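PDB 5HJQ: LD10117p from Drosophila melanogaster, which acts as a GTPase-activating protein for Rab35 in synaptic vesicle protein recycling and binds phosphoinositides through the TBC domain crystallised here. Local coordinates for residues R179-L184 with V196-T201; G133-M138 with S209-Y214; H163-H168 with W274-L279. One frame throughout, in Å; residues are numbered along the deposited sequence.

Interaction 1: R179-L184 with V196-T201; sequences RIVNVL and VLYPIT
Val181 meets both Leu197 and Tyr198, and this is the tight part of the contact. Its CG1 sits 3.8 Å from Leu197 CD2. The same methyl approaches Tyr198 CD2 to 3.7 Å, at a slant to the ring. Val181 CG2 stands a little further off, near CD2 and CE2 of the same ring. Tyr198 CG is anti to the backbone N (chi1 -165°), which carries the ring back to the valine. One turn on, Leu184 CD1 meets Leu197 CD2 at 3.6 Å, so Leu197 CD2 sits between Val181 and Leu184.

The Thr201 side is looser. Here Thr201 CG2 lies 3.9 Å from Ile180 CD1, with CG2 and CB of Ile180 hardly further, and the two side chains slide past each other. The buried Thr201 OG1 turns back to bond Leu197 O at 2.8 Å, above the carbonyl plane, while Thr201 N reaches that oxygen from the opposite face. Tyr198 OH finds its polar partner in Asp178.

The short axes run at 133° to each other, 10.3 Å apart. In this all-helical TBC domain, helix 210-221 covers Ile180, Leu184 and Thr201, and helix 134-143 packs on Ile180 and Val183.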
loop_
_atom_site.group_PDB
_atom_site.type_symbol
_atom_site.label_atom_id
_atom_site.label_comp_id
_atom_site.label_asym_id
_atom_site.label_seq_id
_atom_site.Cartn_x
_atom_site.Cartn_y
_atom_site.Cartn_z
ATOM N N ARG A 179 11.567 -13.559 -7.243
ATOM C CA ARG A 179 11.289 -14.973 -7.033
ATOM C C ARG A 179 9.931 -15.176 -6.371
ATOM O O ARG A 179 9.191 -16.092 -6.728
ATOM C CB ARG A 179 12.389 -15.629 -6.192
ATOM C CG ARG A 179 12.123 -17.095 -5.889
ATOM C CD ARG A 179 13.410 -17.859 -5.612
ATOM N NE ARG A 179 14.053 -17.446 -4.367
ATOM C CZ ARG A 179 15.211 -17.931 -3.935
ATOM N NH1 ARG A 179 15.856 -18.842 -4.649
ATOM N NH2 ARG A 179 15.728 -17.504 -2.791
ATOM N N ILE A 180 9.606 -14.321 -5.406
ATOM C CA ILE A 180 8.340 -14.435 -4.689
ATOM C C ILE A 180 7.139 -14.228 -5.614
ATOM O O ILE A 180 6.192 -15.015 -5.592
ATOM C CB ILE A 180 8.252 -13.430 -3.526
ATOM C CG1 ILE A 180 9.311 -13.737 -2.467
ATOM C CG2 ILE A 180 6.870 -13.471 -2.894
ATOM C CD1 ILE A 180 9.162 -12.905 -1.208
ATOM N N VAL A 181 7.181 -13.175 -6.426
ATOM C CA VAL A 181 6.063 -12.869 -7.316
ATOM C C VAL A 181 5.922 -13.935 -8.403
ATOM O O VAL A 181 4.820 -14.198 -8.884
ATOM C CB VAL A 181 6.205 -11.472 -7.967
ATOM C CG1 VAL A 181 6.214 -10.390 -6.902
ATOM C CG2 VAL A 181 7.463 -11.391 -8.817
ATOM N N ASN A 182 7.038 -14.558 -8.777
ATOM C CA ASN A 182 7.006 -15.671 -9.717
ATOM C C ASN A 182 6.277 -16.858 -9.114
ATOM O O ASN A 182 5.446 -17.489 -9.768
ATOM C CB ASN A 182 8.421 -16.081 -10.128
ATOM C CG ASN A 182 8.885 -15.385 -11.395
ATOM O OD1 ASN A 182 8.859 -15.967 -12.480
ATOM N ND2 ASN A 182 9.312 -14.136 -11.264
ATOM N N VAL A 183 6.597 -17.153 -7.857
ATOM C CA VAL A 183 5.948 -18.230 -7.123
ATOM C C VAL A 183 4.457 -17.954 -6.957
ATOM O O VAL A 183 3.626 -18.836 -7.183
ATOM C CB VAL A 183 6.592 -18.431 -5.734
ATOM C CG1 VAL A 183 5.746 -19.362 -4.884
ATOM C CG2 VAL A 183 8.014 -18.968 -5.875
ATOM N N LEU A 184 4.126 -16.727 -6.563
ATOM C CA LEU A 184 2.735 -16.323 -6.395
ATOM C C LEU A 184 1.959 -16.484 -7.695
ATOM O O LEU A 184 0.873 -17.062 -7.703
ATOM C CB LEU A 184 2.650 -14.881 -5.898
ATOM C CG LEU A 184 2.881 -14.751 -4.391
ATOM C CD1 LEU A 184 2.893 -13.299 -3.951
ATOM C CD2 LEU A 184 1.822 -15.533 -3.628
ATOM N N VAL A 196 0.010 -3.681 -7.562
ATOM C CA VAL A 196 0.284 -3.400 -6.157
ATOM C C VAL A 196 1.142 -4.483 -5.502
ATOM O O VAL A 196 1.861 -4.226 -4.535
ATOM C CB VAL A 196 -1.036 -3.265 -5.367
ATOM C CG1 VAL A 196 -0.780 -2.707 -3.989
ATOM C CG2 VAL A 196 -2.032 -2.382 -6.132
ATOM N N LEU A 197 1.060 -5.694 -6.040
ATOM C CA LEU A 197 1.613 -6.871 -5.382
ATOM C C LEU A 197 3.130 -6.790 -5.193
ATOM O O LEU A 197 3.639 -7.101 -4.117
ATOM C CB LEU A 197 1.241 -8.124 -6.175
ATOM C CG LEU A 197 1.306 -9.462 -5.436
ATOM C CD1 LEU A 197 0.178 -10.376 -5.912
ATOM C CD2 LEU A 197 2.665 -10.126 -5.623
ATOM N N TYR A 198 3.846 -6.364 -6.229
ATOM C CA TYR A 198 5.303 -6.270 -6.163
ATOM C C TYR A 198 5.802 -5.208 -5.164
ATOM O O TYR A 198 6.674 -5.515 -4.350
ATOM C CB TYR A 198 5.886 -6.003 -7.556
ATOM C CG TYR A 198 7.376 -6.247 -7.667
ATOM C CD1 TYR A 198 8.292 -5.329 -7.165
ATOM C CD2 TYR A 198 7.869 -7.388 -8.282
ATOM C CE1 TYR A 198 9.653 -5.546 -7.268
ATOM C CE2 TYR A 198 9.228 -7.613 -8.386
ATOM C CZ TYR A 198 10.112 -6.687 -7.881
ATOM O OH TYR A 198 11.463 -6.907 -7.987
ATOM N N PRO A 199 5.274 -3.963 -5.223
ATOM C CA PRO A 199 5.745 -2.968 -4.247
ATOM C C PRO A 199 5.567 -3.399 -2.790
ATOM O O PRO A 199 6.415 -3.088 -1.953
ATOM C CB PRO A 199 4.874 -1.745 -4.554
ATOM C CG PRO A 199 4.568 -1.873 -5.994
ATOM C CD PRO A 199 4.377 -3.343 -6.220
ATOM N N ILE A 200 4.485 -4.114 -2.501
ATOM C CA ILE A 200 4.227 -4.600 -1.150
ATOM C C ILE A 200 5.237 -5.683 -0.763
ATOM O O ILE A 200 5.766 -5.686 0.353
ATOM C CB ILE A 200 2.793 -5.151 -1.018
ATOM C CG1 ILE A 200 1.769 -4.018 -1.134
ATOM C CG2 ILE A 200 2.613 -5.871 0.309
ATOM C CD1 ILE A 200 0.335 -4.479 -0.953
ATOM N N THR A 201 5.502 -6.591 -1.697
ATOM C CA THR A 201 6.485 -7.651 -1.505
ATOM C C THR A 201 7.833 -7.068 -1.105
ATOM O O THR A 201 8.498 -7.578 -0.205
ATOM C CB THR A 201 6.658 -8.495 -2.781
ATOM O OG1 THR A 201 5.407 -9.099 -3.126
ATOM C CG2 THR A 201 7.705 -9.584 -2.574
#

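Interaction 2: G133-M138 with S209-Y214; sequences GFYWEM and SEEEAY
Gly133, the N-cap of its helix, brings its CA to 3.9 Å from Glu211 OE2. Phe134 follows. The hydroxyl of Tyr214 lies at the edge of its ring, near the ring plane.

Tyr135 is central. Its CD1 lies over one face of the Tyr214 ring, offset toward the rim, 3.4 Å from Tyr214 CG. The two ring planes are tilted 33° apart. At the far end Tyr135 OH donates to Glu210 OE2 at 2.6 Å, on the anti lone pair. That oxygen also holds Arg179 of helix 171-187 in a salt bridge. A phenylalanine here would lack the hydroxyl, and Glu210 OE2 would probably lose its bond across the two helices.

Glu210 and Glu211 stand in the first turn of helix 210-221, which starts with a capping box between Ser209 and Glu212. The short axes of the two helices cross at 98° within the helical TBC domain.

One face of the Trp136 indole takes Tyr135 CD2 over its centre. Trp136 NE1 makes a weak bond to Glu211 OE1, 3.2 Å long and bent to 143°, with the oxygen at the indole edge near its plane. Trp136 CH2 comes within 4.0 Å of Glu210 CD.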
loop_
_atom_site.group_PDB
_atom_site.type_symbol
_atom_site.label_atom_id
_atom_site.label_comp_id
_atom_site.label_asym_id
_atom_site.label_seq_id
_atom_site.Cartn_x
_atom_site.Cartn_y
_atom_site.Cartn_z
ATOM N N GLY A 133 7.029 -25.887 4.834
ATOM C CA GLY A 133 8.056 -25.595 3.851
ATOM C C GLY A 133 7.476 -25.463 2.457
ATOM O O GLY A 133 8.195 -25.572 1.461
ATOM N N PHE A 134 6.170 -25.215 2.398
ATOM C CA PHE A 134 5.416 -25.159 1.146
ATOM C C PHE A 134 6.034 -24.224 0.111
ATOM O O PHE A 134 6.047 -24.534 -1.081
ATOM C CB PHE A 134 3.973 -24.735 1.427
ATOM C CG PHE A 134 3.065 -24.847 0.239
ATOM C CD1 PHE A 134 2.691 -26.089 -0.246
ATOM C CD2 PHE A 134 2.574 -23.713 -0.386
ATOM C CE1 PHE A 134 1.853 -26.198 -1.339
ATOM C CE2 PHE A 134 1.733 -23.814 -1.478
ATOM C CZ PHE A 134 1.372 -25.058 -1.955
ATOM N N TYR A 135 6.551 -23.088 0.572
ATOM C CA TYR A 135 7.165 -22.108 -0.317
ATOM C C TYR A 135 8.283 -22.707 -1.164
ATOM O O TYR A 135 8.286 -22.579 -2.385
ATOM C CB TYR A 135 7.718 -20.926 0.481
ATOM C CG TYR A 135 8.390 -19.887 -0.388
ATOM C CD1 TYR A 135 7.676 -19.214 -1.371
ATOM C CD2 TYR A 135 9.739 -19.588 -0.237
ATOM C CE1 TYR A 135 8.280 -18.266 -2.176
ATOM C CE2 TYR A 135 10.354 -18.636 -1.039
ATOM C CZ TYR A 135 9.615 -17.978 -2.008
ATOM O OH TYR A 135 10.208 -17.033 -2.816
ATOM N N TRP A 136 9.227 -23.366 -0.504
ATOM C CA TRP A 136 10.408 -23.885 -1.182
ATOM C C TRP A 136 10.073 -25.021 -2.139
ATOM O O TRP A 136 10.777 -25.237 -3.126
ATOM C CB TRP A 136 11.442 -24.326 -0.150
ATOM C CG TRP A 136 11.869 -23.173 0.689
ATOM C CD1 TRP A 136 11.582 -22.960 2.005
ATOM C CD2 TRP A 136 12.623 -22.038 0.251
ATOM N NE1 TRP A 136 12.129 -21.769 2.420
ATOM C CE2 TRP A 136 12.772 -21.185 1.361
ATOM C CE3 TRP A 136 13.193 -21.666 -0.970
ATOM C CZ2 TRP A 136 13.472 -19.983 1.286
ATOM C CZ3 TRP A 136 13.887 -20.475 -1.042
ATOM C CH2 TRP A 136 14.023 -19.647 0.079
ATOM N N GLU A 137 8.992 -25.739 -1.856
ATOM C CA GLU A 137 8.467 -26.703 -2.810
ATOM C C GLU A 137 8.087 -25.987 -4.102
ATOM O O GLU A 137 8.467 -26.408 -5.195
ATOM C CB GLU A 137 7.257 -27.436 -2.236
ATOM C CG GLU A 137 6.710 -28.512 -3.155
ATOM C CD GLU A 137 7.741 -29.579 -3.472
ATOM O OE1 GLU A 137 8.430 -30.042 -2.533
ATOM O OE2 GLU A 137 7.871 -29.945 -4.661
ATOM N N MET A 138 7.338 -24.897 -3.959
ATOM C CA MET A 138 6.947 -24.066 -5.093
ATOM C C MET A 138 8.171 -23.507 -5.813
ATOM O O MET A 138 8.241 -23.529 -7.042
ATOM C CB MET A 138 6.049 -22.917 -4.632
ATOM C CG MET A 138 4.756 -23.345 -3.951
ATOM S SD MET A 138 3.576 -24.097 -5.087
ATOM C CE MET A 138 3.863 -25.835 -4.760
ATOM N N SER A 209 12.089 -12.422 6.462
ATOM C CA SER A 209 12.752 -13.291 5.499
ATOM C C SER A 209 11.907 -13.472 4.245
ATOM O O SER A 209 10.738 -13.085 4.212
ATOM C CB SER A 209 13.054 -14.654 6.123
ATOM O OG SER A 209 11.857 -15.334 6.456
ATOM N N GLU A 210 12.509 -14.067 3.222
ATOM C CA GLU A 210 11.840 -14.324 1.955
ATOM C C GLU A 210 10.590 -15.177 2.122
ATOM O O GLU A 210 9.538 -14.867 1.561
ATOM C CB GLU A 210 12.804 -15.006 0.984
ATOM C CG GLU A 210 12.133 -15.664 -0.208
ATOM C CD GLU A 210 13.120 -16.031 -1.300
ATOM O OE1 GLU A 210 14.328 -15.764 -1.119
ATOM O OE2 GLU A 210 12.689 -16.583 -2.335
ATOM N N GLU A 211 10.711 -16.251 2.895
ATOM C CA GLU A 211 9.597 -17.167 3.101
ATOM C C GLU A 211 8.481 -16.524 3.920
ATOM O O GLU A 211 7.303 -16.751 3.652
ATOM C CB GLU A 211 10.064 -18.454 3.784
ATOM C CG GLU A 211 8.943 -19.460 3.981
ATOM C CD GLU A 211 9.428 -20.779 4.540
ATOM O OE1 GLU A 211 10.560 -20.822 5.068
ATOM O OE2 GLU A 211 8.673 -21.772 4.454
ATOM N N GLU A 212 8.851 -15.728 4.918
ATOM C CA GLU A 212 7.859 -15.038 5.733
ATOM C C GLU A 212 7.089 -14.003 4.912
ATOM O O GLU A 212 5.873 -13.867 5.056
ATOM C CB GLU A 212 8.520 -14.369 6.936
ATOM C CG GLU A 212 8.692 -15.295 8.122
ATOM C CD GLU A 212 9.520 -14.679 9.234
ATOM O OE1 GLU A 212 10.609 -14.143 8.936
ATOM O OE2 GLU A 212 9.080 -14.730 10.406
ATOM N N ALA A 213 7.807 -13.279 4.058
ATOM C CA ALA A 213 7.192 -12.318 3.150
ATOM C C ALA A 213 6.151 -13.008 2.284
ATOM O O ALA A 213 5.041 -12.507 2.122
ATOM C CB ALA A 213 8.245 -11.649 2.284
ATOM N N TYR A 214 6.513 -14.170 1.745
ATOM C CA TYR A 214 5.588 -14.951 0.935
ATOM C C TYR A 214 4.314 -15.290 1.692
ATOM O O TYR A 214 3.208 -15.083 1.188
ATOM C CB TYR A 214 6.236 -16.249 0.454
ATOM C CG TYR A 214 5.210 -17.243 -0.042
ATOM C CD1 TYR A 214 4.633 -17.099 -1.296
ATOM C CD2 TYR A 214 4.802 -18.314 0.749
ATOM C CE1 TYR A 214 3.689 -17.992 -1.757
ATOM C CE2 TYR A 214 3.853 -19.214 0.295
ATOM C CZ TYR A 214 3.299 -19.042 -0.961
ATOM O OH TYR A 214 2.357 -19.926 -1.434
#

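Interaction 3: H163-H168 with W274-L279; sequences HCLPYH and WCWWIL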
loop_
_atom_site.group_PDB
_atom_site.type_symbol
_atom_site.label_atom_id
_atom_site.label_comp_id
_atom_site.label_asym_id
_atom_site.label_seq_id
_atom_site.Cartn_x
_atom_site.Cartn_y
_atom_site.Cartn_z
ATOM N N HIS A 163 6.142 -0.228 -12.358
ATOM C CA HIS A 163 6.071 -0.073 -10.907
ATOM C C HIS A 163 6.490 -1.317 -10.122
ATOM O O HIS A 163 5.750 -1.807 -9.267
ATOM C CB HIS A 163 4.658 0.337 -10.498
ATOM C CG HIS A 163 4.244 1.672 -11.034
ATOM N ND1 HIS A 163 3.594 1.820 -12.240
ATOM C CD2 HIS A 163 4.400 2.920 -10.535
ATOM C CE1 HIS A 163 3.359 3.101 -12.456
ATOM N NE2 HIS A 163 3.838 3.791 -11.438
ATOM N N CYS A 164 7.680 -1.827 -10.412
ATOM C CA CYS A 164 8.284 -2.835 -9.554
ATOM C C CYS A 164 9.185 -2.123 -8.559
ATOM O O CYS A 164 10.403 -2.306 -8.557
ATOM C CB CYS A 164 9.059 -3.867 -10.372
ATOM S SG CYS A 164 7.996 -4.844 -11.464
ATOM N N LEU A 165 8.562 -1.292 -7.729
ATOM C CA LEU A 165 9.266 -0.409 -6.806
ATOM C C LEU A 165 10.105 -1.185 -5.798
ATOM O O LEU A 165 9.571 -1.954 -4.999
ATOM C CB LEU A 165 8.262 0.485 -6.078
ATOM C CG LEU A 165 7.360 1.303 -7.004
ATOM C CD1 LEU A 165 6.196 1.913 -6.237
ATOM C CD2 LEU A 165 8.163 2.385 -7.709
ATOM N N PRO A 166 11.430 -0.981 -5.839
ATOM C CA PRO A 166 12.396 -1.709 -5.011
ATOM C C PRO A 166 12.690 -1.039 -3.670
ATOM O O PRO A 166 13.132 -1.719 -2.740
ATOM C CB PRO A 166 13.646 -1.716 -5.889
ATOM C CG PRO A 166 13.571 -0.405 -6.611
ATOM C CD PRO A 166 12.099 -0.099 -6.812
ATOM N N TYR A 167 12.446 0.267 -3.585
ATOM C CA TYR A 167 12.777 1.058 -2.401
ATOM C C TYR A 167 14.246 0.876 -2.009
ATOM O O TYR A 167 15.137 1.147 -2.811
ATOM C CB TYR A 167 11.850 0.697 -1.237
ATOM C CG TYR A 167 10.384 0.844 -1.582
ATOM C CD1 TYR A 167 9.821 2.099 -1.782
ATOM C CD2 TYR A 167 9.563 -0.271 -1.712
ATOM C CE1 TYR A 167 8.482 2.242 -2.104
ATOM C CE2 TYR A 167 8.221 -0.138 -2.034
ATOM C CZ TYR A 167 7.689 1.122 -2.227
ATOM O OH TYR A 167 6.359 1.265 -2.542
ATOM N N HIS A 168 14.500 0.401 -0.794
ATOM C CA HIS A 168 15.870 0.303 -0.296
ATOM C C HIS A 168 16.472 -1.092 -0.453
ATOM O O HIS A 168 17.550 -1.367 0.072
ATOM C CB HIS A 168 15.927 0.724 1.175
ATOM C CG HIS A 168 15.517 2.144 1.413
ATOM N ND1 HIS A 168 14.702 2.518 2.459
ATOM C CD2 HIS A 168 15.809 3.281 0.739
ATOM C CE1 HIS A 168 14.510 3.825 2.419
ATOM N NE2 HIS A 168 15.171 4.312 1.385
ATOM N N TRP A 274 -4.198 6.504 -8.204
ATOM C CA TRP A 274 -4.341 6.912 -6.808
ATOM C C TRP A 274 -3.374 6.183 -5.874
ATOM O O TRP A 274 -2.830 6.788 -4.953
ATOM C CB TRP A 274 -5.783 6.701 -6.330
ATOM C CG TRP A 274 -6.159 5.266 -6.117
ATOM C CD1 TRP A 274 -6.622 4.392 -7.055
ATOM C CD2 TRP A 274 -6.103 4.537 -4.883
ATOM N NE1 TRP A 274 -6.864 3.167 -6.485
ATOM C CE2 TRP A 274 -6.549 3.227 -5.154
ATOM C CE3 TRP A 274 -5.713 4.862 -3.581
ATOM C CZ2 TRP A 274 -6.613 2.241 -4.169
ATOM C CZ3 TRP A 274 -5.782 3.882 -2.603
ATOM C CH2 TRP A 274 -6.230 2.588 -2.902
ATOM N N CYS A 275 -3.156 4.892 -6.110
ATOM C CA CYS A 275 -2.296 4.103 -5.233
ATOM C C CYS A 275 -0.837 4.521 -5.352
ATOM O O CYS A 275 -0.059 4.333 -4.422
ATOM C CB CYS A 275 -2.436 2.607 -5.533
ATOM S SG CYS A 275 -2.296 2.146 -7.273
ATOM N N TRP A 276 -0.470 5.109 -6.487
ATOM C CA TRP A 276 0.926 5.456 -6.727
ATOM C C TRP A 276 1.345 6.727 -6.001
ATOM O O TRP A 276 2.538 6.984 -5.843
ATOM C CB TRP A 276 1.201 5.588 -8.227
ATOM C CG TRP A 276 0.908 4.329 -8.984
ATOM C CD1 TRP A 276 0.143 4.208 -10.105
ATOM C CD2 TRP A 276 1.351 3.005 -8.657
ATOM N NE1 TRP A 276 0.092 2.896 -10.504
ATOM C CE2 TRP A 276 0.824 2.136 -9.629
ATOM C CE3 TRP A 276 2.148 2.472 -7.639
ATOM C CZ2 TRP A 276 1.066 0.766 -9.614
ATOM C CZ3 TRP A 276 2.384 1.115 -7.624
ATOM C CH2 TRP A 276 1.844 0.277 -8.603
ATOM N N TRP A 277 0.373 7.522 -5.566
ATOM C CA TRP A 277 0.670 8.646 -4.688
ATOM C C TRP A 277 1.273 8.103 -3.402
ATOM O O TRP A 277 2.244 8.643 -2.871
ATOM C CB TRP A 277 -0.584 9.458 -4.370
ATOM C CG TRP A 277 -1.356 9.914 -5.562
ATOM C CD1 TRP A 277 -0.873 10.162 -6.814
ATOM C CD2 TRP A 277 -2.762 10.180 -5.613
ATOM N NE1 TRP A 277 -1.892 10.571 -7.641
ATOM C CE2 TRP A 277 -3.063 10.583 -6.928
ATOM C CE3 TRP A 277 -3.796 10.108 -4.674
ATOM C CZ2 TRP A 277 -4.355 10.918 -7.329
ATOM C CZ3 TRP A 277 -5.077 10.439 -5.074
ATOM C CH2 TRP A 277 -5.346 10.841 -6.388
ATOM N N ILE A 278 0.676 7.022 -2.913
ATOM C CA ILE A 278 1.101 6.388 -1.678
ATOM C C ILE A 278 2.355 5.546 -1.892
ATOM O O ILE A 278 3.391 5.811 -1.290
ATOM C CB ILE A 278 -0.019 5.501 -1.093
ATOM C CG1 ILE A 278 -1.239 6.355 -0.735
ATOM C CG2 ILE A 278 0.480 4.734 0.124
ATOM C CD1 ILE A 278 -2.467 5.554 -0.370
ATOM N N LEU A 279 2.259 4.549 -2.768
ATOM C CA LEU A 279 3.332 3.572 -2.953
ATOM C C LEU A 279 4.565 4.111 -3.675
ATOM O O LEU A 279 5.662 3.581 -3.504
ATOM C CB LEU A 279 2.805 2.352 -3.713
ATOM C CG LEU A 279 1.770 1.489 -2.990
ATOM C CD1 LEU A 279 1.309 0.337 -3.874
ATOM C CD2 LEU A 279 2.332 0.966 -1.667
#
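In the helical TBC domain, the loop ahead of helix 171-187 docks on the short helix 274-279, with His163 and Leu165 on Trp276 and Tyr167 on Leu279. The main element is a face-to-face stack. The imidazole of His163 lies over the five-membered ring of the Trp276 indole, with the centroids 3.8 Å apart and the planes only 7° from parallel. His163 CB continues the overlap across the six-membered ring as a CH-pi contact, 3.4 Å from Trp276 CH2. His163 CG stands anti to the carbonyl carbon (chi1 -64°), which places the ring broadside on the indole. The opposite face of the indole is taken by Cys275 SG, so Trp276 is sandwiched, which probably restricts its rotation. His163 ND1 has a weak hydrogen bond to Asp160.

Leu165 comes in beside the stack. Its CD1 is 4.1 Å from Trp276 CZ3 and meets the indole obliquely. The same methyl presses on the backbone of Leu279, 3.2 Å from Leu279 O.

Leu279 closes the helix, and its carbonyl oxygen is held by a side chain. Tyr167 OH donates to Leu279 O at 2.6 Å, in the carbonyl plane and on a lone pair. The oxygen lies at the edge of the tyrosine ring. Leu165 CB covers part of one face of that ring.

Behind the loop, helix 197-204 touches Tyr167 through Pro199, Ser202 and Ile203. On its other sides, helix 274-279 rests on helices 233-250 and 300-317 through Trp274, and on helix 300-317 through Trp277.

Interaction 1 is wholly buried and apolar across its interface. Interactions 2 and 3 are partly buried, and each adds a tyrosine hydroxyl bond: to a carboxylate in interaction 2, to a helix-end carbonyl in interaction 3. Interaction 2 is the outermost of the three and brings in acidic side chains. It touches helix 171-187 of interaction 1 through the packing of Val183 on Met138 and of Ile180 on Tyr135. Interaction 3 lies nearest the chain centre and touches interaction 1 through Pro199 and Tyr198. Interactions 2 and 3 do not touch; their nearest atoms are about 12 Å apart. Interaction 1 therefore lies between them in space.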